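Local coordinates for protein peptidoglycan hydrolase FlgJ (Sphingomonas sp. A1, PDB 2ZYC) that probably hydrolyses peptidoglycan in the periplasm so that the flagellar rod can be assembled, here represented by its C-terminal glycosyl hydrolase family 73 domain, at residues I56-R70 with K80-Y92. The protein carries 2 engineered substitutions. Residues are numbered along the deposited sequence; the frame is centred on the assembly and turned at random.
Sequences IKAGSNWTGKVVEAR and KVRVERFRAYDSY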
loop_
_atom_site.group_PDB
_atom_site.type_symbol
_atom_site.label_atom_id
_atom_site.label_comp_id
_atom_site.label_asym_id
_atom_site.label_seq_id
_atom_site.Cartn_x
_atom_site.Cartn_y
_atom_site.Cartn_z
ATOM N N ILE A 56 -6.411 -0.756 -5.750
ATOM C CA ILE A 56 -7.798 -0.500 -5.347
ATOM C C ILE A 56 -8.739 -0.474 -6.549
ATOM O O ILE A 56 -8.549 0.302 -7.487
ATOM C CB ILE A 56 -7.948 0.803 -4.535
ATOM C CG1 ILE A 56 -6.989 0.841 -3.332
ATOM C CG2 ILE A 56 -9.414 0.994 -4.082
ATOM C CD1 ILE A 56 -7.118 -0.332 -2.364
ATOM N N LYS A 57 -9.763 -1.323 -6.496
ATOM C CA LYS A 57 -10.783 -1.389 -7.543
ATOM C C LYS A 57 -11.629 -0.119 -7.592
ATOM O O LYS A 57 -11.893 0.520 -6.558
ATOM C CB LYS A 57 -11.698 -2.609 -7.348
ATOM C CG LYS A 57 -11.000 -3.969 -7.341
ATOM C CD LYS A 57 -11.998 -5.060 -6.911
ATOM C CE LYS A 57 -11.355 -6.425 -6.852
ATOM N NZ LYS A 57 -12.337 -7.468 -6.417
ATOM N N ALA A 58 -12.028 0.244 -8.808
ATOM C CA ALA A 58 -12.957 1.343 -9.044
ATOM C C ALA A 58 -14.379 0.797 -9.091
ATOM O O ALA A 58 -14.783 0.186 -10.074
ATOM C CB ALA A 58 -12.620 2.046 -10.365
ATOM N N GLY A 59 -15.131 1.006 -8.016
ATOM C CA GLY A 59 -16.528 0.564 -7.973
ATOM C C GLY A 59 -17.513 1.675 -8.289
ATOM O O GLY A 59 -17.144 2.711 -8.847
ATOM N N SER A 60 -18.773 1.458 -7.919
ATOM C CA SER A 60 -19.852 2.402 -8.201
ATOM C C SER A 60 -19.707 3.756 -7.499
ATOM O O SER A 60 -20.224 4.758 -7.989
ATOM C CB SER A 60 -21.200 1.777 -7.830
ATOM O OG SER A 60 -21.196 1.376 -6.477
ATOM N N ASN A 61 -19.014 3.784 -6.361
ATOM C CA ASN A 61 -18.814 5.031 -5.611
ATOM C C ASN A 61 -17.554 5.795 -6.043
ATOM O O ASN A 61 -17.181 6.788 -5.413
ATOM C CB ASN A 61 -18.778 4.749 -4.101
ATOM C CG ASN A 61 -17.526 3.992 -3.686
ATOM O OD1 ASN A 61 -16.834 3.434 -4.527
ATOM N ND2 ASN A 61 -17.240 3.958 -2.387
ATOM N N TRP A 62 -16.892 5.308 -7.094
ATOM C CA TRP A 62 -15.719 5.985 -7.663
ATOM C C TRP A 62 -16.063 6.700 -8.968
ATOM O O TRP A 62 -16.479 6.068 -9.938
ATOM C CB TRP A 62 -14.582 4.984 -7.900
ATOM C CG TRP A 62 -13.372 5.573 -8.560
ATOM C CD1 TRP A 62 -13.019 5.456 -9.877
ATOM C CD2 TRP A 62 -12.345 6.354 -7.937
ATOM N NE1 TRP A 62 -11.844 6.130 -10.118
ATOM C CE2 TRP A 62 -11.406 6.689 -8.944
ATOM C CE3 TRP A 62 -12.134 6.818 -6.629
ATOM C CZ2 TRP A 62 -10.266 7.458 -8.679
ATOM C CZ3 TRP A 62 -10.991 7.584 -6.367
ATOM C CH2 TRP A 62 -10.077 7.890 -7.393
ATOM N N THR A 63 -15.864 8.014 -8.977
ATOM C CA THR A 63 -16.156 8.844 -10.150
ATOM C C THR A 63 -14.877 9.479 -10.702
ATOM O O THR A 63 -14.929 10.323 -11.605
ATOM C CB THR A 63 -17.167 9.955 -9.814
ATOM O OG1 THR A 63 -16.644 10.756 -8.752
ATOM C CG2 THR A 63 -18.517 9.351 -9.393
ATOM N N GLY A 64 -13.734 9.066 -10.159
ATOM C CA GLY A 64 -12.443 9.533 -10.645
ATOM C C GLY A 64 -12.018 8.839 -11.927
ATOM O O GLY A 64 -12.812 8.150 -12.582
ATOM N N LYS A 65 -10.751 9.024 -12.283
ATOM C CA LYS A 65 -10.170 8.359 -13.429
ATOM C C LYS A 65 -10.156 6.849 -13.208
ATOM O O LYS A 65 -9.929 6.377 -12.093
ATOM C CB LYS A 65 -8.751 8.873 -13.662
ATOM C CG LYS A 65 -8.144 8.457 -14.990
ATOM C CD LYS A 65 -6.750 9.035 -15.151
ATOM C CE LYS A 65 -6.189 8.705 -16.530
ATOM N NZ LYS A 65 -5.063 9.619 -16.886
ATOM N N VAL A 66 -10.403 6.112 -14.285
ATOM C CA VAL A 66 -10.461 4.658 -14.260
ATOM C C VAL A 66 -9.476 4.063 -15.260
ATOM O O VAL A 66 -9.346 4.546 -16.392
ATOM C CB VAL A 66 -11.895 4.148 -14.558
ATOM C CG1 VAL A 66 -11.913 2.630 -14.761
ATOM C CG2 VAL A 66 -12.857 4.564 -13.436
ATOM N N VAL A 67 -8.781 3.019 -14.830
ATOM C CA VAL A 67 -7.913 2.267 -15.712
ATOM C C VAL A 67 -8.340 0.803 -15.689
ATOM O O VAL A 67 -8.564 0.219 -14.622
ATOM C CB VAL A 67 -6.401 2.463 -15.362
ATOM C CG1 VAL A 67 -6.118 2.125 -13.895
ATOM C CG2 VAL A 67 -5.514 1.649 -16.304
ATOM N N GLU A 68 -8.502 0.225 -16.873
ATOM C CA GLU A 68 -8.829 -1.186 -16.979
ATOM C C GLU A 68 -7.548 -1.996 -17.047
ATOM O O GLU A 68 -6.570 -1.587 -17.689
ATOM C CB GLU A 68 -9.739 -1.467 -18.182
ATOM C CG GLU A 68 -11.180 -1.029 -17.942
ATOM C CD GLU A 68 -12.040 -1.009 -19.197
ATOM O OE1 GLU A 68 -11.718 -1.715 -20.176
ATOM O OE2 GLU A 68 -13.051 -0.274 -19.196
ATOM N N ALA A 69 -7.544 -3.127 -16.353
ATOM C CA ALA A 69 -6.407 -4.039 -16.366
ATOM C C ALA A 69 -6.901 -5.467 -16.211
ATOM O O ALA A 69 -7.892 -5.728 -15.522
ATOM C CB ALA A 69 -5.410 -3.682 -15.270
ATOM N N ARG A 70 -6.224 -6.395 -16.876
ATOM C CA ARG A 70 -6.624 -7.793 -16.817
ATOM C C ARG A 70 -6.135 -8.468 -15.532
ATOM O O ARG A 70 -5.008 -8.236 -15.079
ATOM C CB ARG A 70 -6.144 -8.545 -18.062
ATOM C CG ARG A 70 -6.872 -8.153 -19.351
ATOM C CD ARG A 70 -6.167 -8.735 -20.570
ATOM N NE ARG A 70 -4.731 -8.476 -20.507
ATOM C CZ ARG A 70 -3.788 -9.346 -20.856
ATOM N NH1 ARG A 70 -4.116 -10.550 -21.307
ATOM N NH2 ARG A 70 -2.511 -9.006 -20.751
ATOM N N LYS A 80 -10.074 -17.788 -15.903
ATOM C CA LYS A 80 -9.063 -17.393 -16.885
ATOM C C LYS A 80 -8.642 -15.918 -16.739
ATOM O O LYS A 80 -7.895 -15.569 -15.821
ATOM C CB LYS A 80 -9.529 -17.713 -18.316
ATOM C CG LYS A 80 -10.888 -17.115 -18.720
ATOM C CD LYS A 80 -10.999 -16.918 -20.236
ATOM C CE LYS A 80 -10.137 -15.755 -20.733
ATOM N NZ LYS A 80 -10.176 -15.599 -22.216
ATOM N N VAL A 81 -9.121 -15.066 -17.645
ATOM C CA VAL A 81 -8.779 -13.643 -17.659
ATOM C C VAL A 81 -10.046 -12.778 -17.590
ATOM O O VAL A 81 -10.938 -12.887 -18.441
ATOM C CB VAL A 81 -7.932 -13.272 -18.918
ATOM C CG1 VAL A 81 -7.797 -11.766 -19.074
ATOM C CG2 VAL A 81 -6.549 -13.930 -18.868
ATOM N N ARG A 82 -10.115 -11.936 -16.561
ATOM C CA ARG A 82 -11.167 -10.933 -16.417
ATOM C C ARG A 82 -10.576 -9.562 -16.686
ATOM O O ARG A 82 -9.395 -9.336 -16.432
ATOM C CB ARG A 82 -11.726 -10.929 -14.990
ATOM C CG ARG A 82 -12.783 -11.973 -14.705
ATOM C CD ARG A 82 -13.484 -11.699 -13.375
ATOM N NE ARG A 82 -14.369 -10.535 -13.450
ATOM C CZ ARG A 82 -14.201 -9.403 -12.766
ATOM N NH1 ARG A 82 -15.064 -8.407 -12.920
ATOM N NH2 ARG A 82 -13.182 -9.264 -11.924
ATOM N N VAL A 83 -11.394 -8.650 -17.197
ATOM C CA VAL A 83 -11.030 -7.241 -17.201
ATOM C C VAL A 83 -11.574 -6.620 -15.911
ATOM O O VAL A 83 -12.774 -6.711 -15.621
ATOM C CB VAL A 83 -11.568 -6.496 -18.441
ATOM C CG1 VAL A 83 -11.208 -5.020 -18.379
ATOM C CG2 VAL A 83 -11.013 -7.120 -19.724
ATOM N N GLU A 84 -10.678 -6.012 -15.136
ATOM C CA GLU A 84 -11.057 -5.348 -13.892
ATOM C C GLU A 84 -10.884 -3.839 -14.010
ATOM O O GLU A 84 -9.998 -3.359 -14.724
ATOM C CB GLU A 84 -10.235 -5.897 -12.716
ATOM C CG GLU A 84 -10.624 -5.366 -11.336
ATOM C CD GLU A 84 -12.061 -5.677 -10.969
ATOM O OE1 GLU A 84 -12.958 -4.896 -11.363
ATOM O OE2 GLU A 84 -12.290 -6.694 -10.289
ATOM N N ARG A 85 -11.741 -3.100 -13.310
ATOM C CA ARG A 85 -11.698 -1.645 -13.322
ATOM C C ARG A 85 -11.020 -1.152 -12.054
ATOM O O ARG A 85 -11.466 -1.448 -10.939
ATOM C CB ARG A 85 -13.104 -1.055 -13.461
ATOM C CG ARG A 85 -13.689 -1.279 -14.855
ATOM C CD ARG A 85 -15.171 -0.980 -14.916
ATOM N NE ARG A 85 -15.492 0.357 -14.434
ATOM C CZ ARG A 85 -15.458 1.464 -15.166
ATOM N NH1 ARG A 85 -15.108 1.417 -16.448
ATOM N NH2 ARG A 85 -15.777 2.626 -14.605
ATOM N N PHE A 86 -9.927 -0.422 -12.250
ATOM C CA PHE A 86 -9.115 0.091 -11.151
ATOM C C PHE A 86 -9.140 1.606 -11.088
ATOM O O PHE A 86 -9.266 2.286 -12.107
ATOM C CB PHE A 86 -7.664 -0.376 -11.310
ATOM C CG PHE A 86 -7.480 -1.843 -11.119
ATOM C CD1 PHE A 86 -7.360 -2.377 -9.835
ATOM C CD2 PHE A 86 -7.427 -2.699 -12.218
ATOM C CE1 PHE A 86 -7.188 -3.758 -9.644
ATOM C CE2 PHE A 86 -7.258 -4.069 -12.046
ATOM C CZ PHE A 86 -7.138 -4.606 -10.751
ATOM N N ARG A 87 -8.996 2.138 -9.881
ATOM C CA ARG A 87 -8.853 3.577 -9.705
ATOM C C ARG A 87 -7.529 4.044 -10.309
ATOM O O ARG A 87 -6.555 3.292 -10.332
ATOM C CB ARG A 87 -8.912 3.934 -8.221
ATOM C CG ARG A 87 -10.185 3.434 -7.545
ATOM C CD ARG A 87 -10.284 3.914 -6.098
ATOM N NE ARG A 87 -11.457 3.342 -5.433
ATOM C CZ ARG A 87 -11.901 3.707 -4.235
ATOM N NH1 ARG A 87 -11.287 4.656 -3.556
ATOM N NH2 ARG A 87 -12.972 3.120 -3.711
ATOM N N ALA A 88 -7.517 5.268 -10.821
ATOM C CA ALA A 88 -6.270 5.901 -11.268
ATOM C C ALA A 88 -6.158 7.297 -10.684
ATOM O O ALA A 88 -7.171 7.984 -10.469
ATOM C CB ALA A 88 -6.186 5.937 -12.795
ATOM N N TYR A 89 -4.920 7.716 -10.437
ATOM C CA TYR A 89 -4.653 8.946 -9.707
ATOM C C TYR A 89 -3.651 9.799 -10.480
ATOM O O TYR A 89 -3.093 9.345 -11.473
ATOM C CB TYR A 89 -4.083 8.618 -8.328
ATOM C CG TYR A 89 -4.928 7.665 -7.512
ATOM C CD1 TYR A 89 -6.066 8.118 -6.838
ATOM C CD2 TYR A 89 -4.588 6.313 -7.418
ATOM C CE1 TYR A 89 -6.844 7.238 -6.065
ATOM C CE2 TYR A 89 -5.353 5.425 -6.659
ATOM C CZ TYR A 89 -6.478 5.899 -5.987
ATOM O OH TYR A 89 -7.222 5.015 -5.241
ATOM N N ASP A 90 -3.421 11.021 -10.000
ATOM C CA ASP A 90 -2.453 11.936 -10.612
ATOM C C ASP A 90 -1.056 11.834 -9.990
ATOM O O ASP A 90 -0.103 12.405 -10.529
ATOM C CB ASP A 90 -2.936 13.387 -10.516
ATOM C CG ASP A 90 -4.344 13.587 -11.055
ATOM O OD1 ASP A 90 -4.689 13.010 -12.113
ATOM O OD2 ASP A 90 -5.103 14.344 -10.416
ATOM N N SER A 91 -0.942 11.112 -8.872
ATOM C CA SER A 91 0.305 10.978 -8.110
ATOM C C SER A 91 0.219 9.891 -7.034
ATOM O O SER A 91 -0.879 9.462 -6.675
ATOM C CB SER A 91 0.655 12.307 -7.430
ATOM O OG SER A 91 -0.341 12.662 -6.479
ATOM N N TYR A 92 1.372 9.462 -6.509
ATOM C CA TYR A 92 1.405 8.607 -5.307
ATOM C C TYR A 92 0.745 9.299 -4.116
ATOM O O TYR A 92 0.024 8.665 -3.339
ATOM C CB TYR A 92 2.840 8.200 -4.929
ATOM C CG TYR A 92 3.477 7.148 -5.819
ATOM C CD1 TYR A 92 2.702 6.299 -6.618
ATOM C CD2 TYR A 92 4.865 6.984 -5.835
ATOM C CE1 TYR A 92 3.301 5.328 -7.432
ATOM C CE2 TYR A 92 5.469 6.016 -6.631
ATOM C CZ TYR A 92 4.692 5.192 -7.420
ATOM O OH TYR A 92 5.314 4.245 -8.203
HETATM O O HOH W 1 -16.363 1.054 -12.165
HETATM O O HOH W 2 -14.981 1.730 -5.324
HETATM O O HOH W 3 -15.950 3.305 -11.222
HETATM O O HOH W 4 -8.643 10.194 -10.297
#
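Arg87 is sandwiched between Trp62 and Ile56. Its CD sits over the six-membered ring of Trp62, 3.7 Å from the centroid, a CH-pi contact. The guanidinium plane lies only 16° from the indole plane. Ile56 CG2 lies over the opposite guanidinium face, toward its rim, 3.4 Å from Arg87 NE. Arg87 keeps its chain extended from CG to NE (chi2 -175°, chi3 -176°), which carries the group along the indole. There NE donates a bent bond to Lys57 O at 3.1 Å, and NH1 forms a salt bridge with Asp98 of helix 92-105. Trp62 CH2 also packs on Tyr89 CE1 at 3.6 Å. Trp62 NE1 and Ala88 N bond to Lys65 O from opposite faces of its carbonyl plane. An alanine in place of Trp62 has neither indole face nor NE1; it would probably open a gap beside Arg87 and leave Lys65 O with Ala88 N as its protein donor from this contact.

Strands 65-70 and 82-88 form the antiparallel beta hairpin of this lysozyme-clan glucosaminidase domain. Val67 with Phe86 and Ala69 with Glu84 are hydrogen-bonded pairs, each joined by two backbone bonds. On the face that carries Val67, Ala69, Phe86 and Ala88, Ala69 CB touches Phe86 CE2 at 3.7 Å, and Val67 CG1 packs on Phe86 CB and Ala88 CB. Residues 56-58 run along the other edge of strand 82-88, with Ala58 N bonded to Arg85 O.

The face with Glu68, Val83 and Arg85 is exposed and looser. Glu68 and Arg85 lie side by side, but their salt bridge is long, 3.8 Å from OE2 to NH1. Val66 CG1 lies over the Arg85 guanidinium. On the other face Glu84 OE2 forms a salt bridge with Arg82 NH2 at 3.2 Å and a long one with Lys57 NZ.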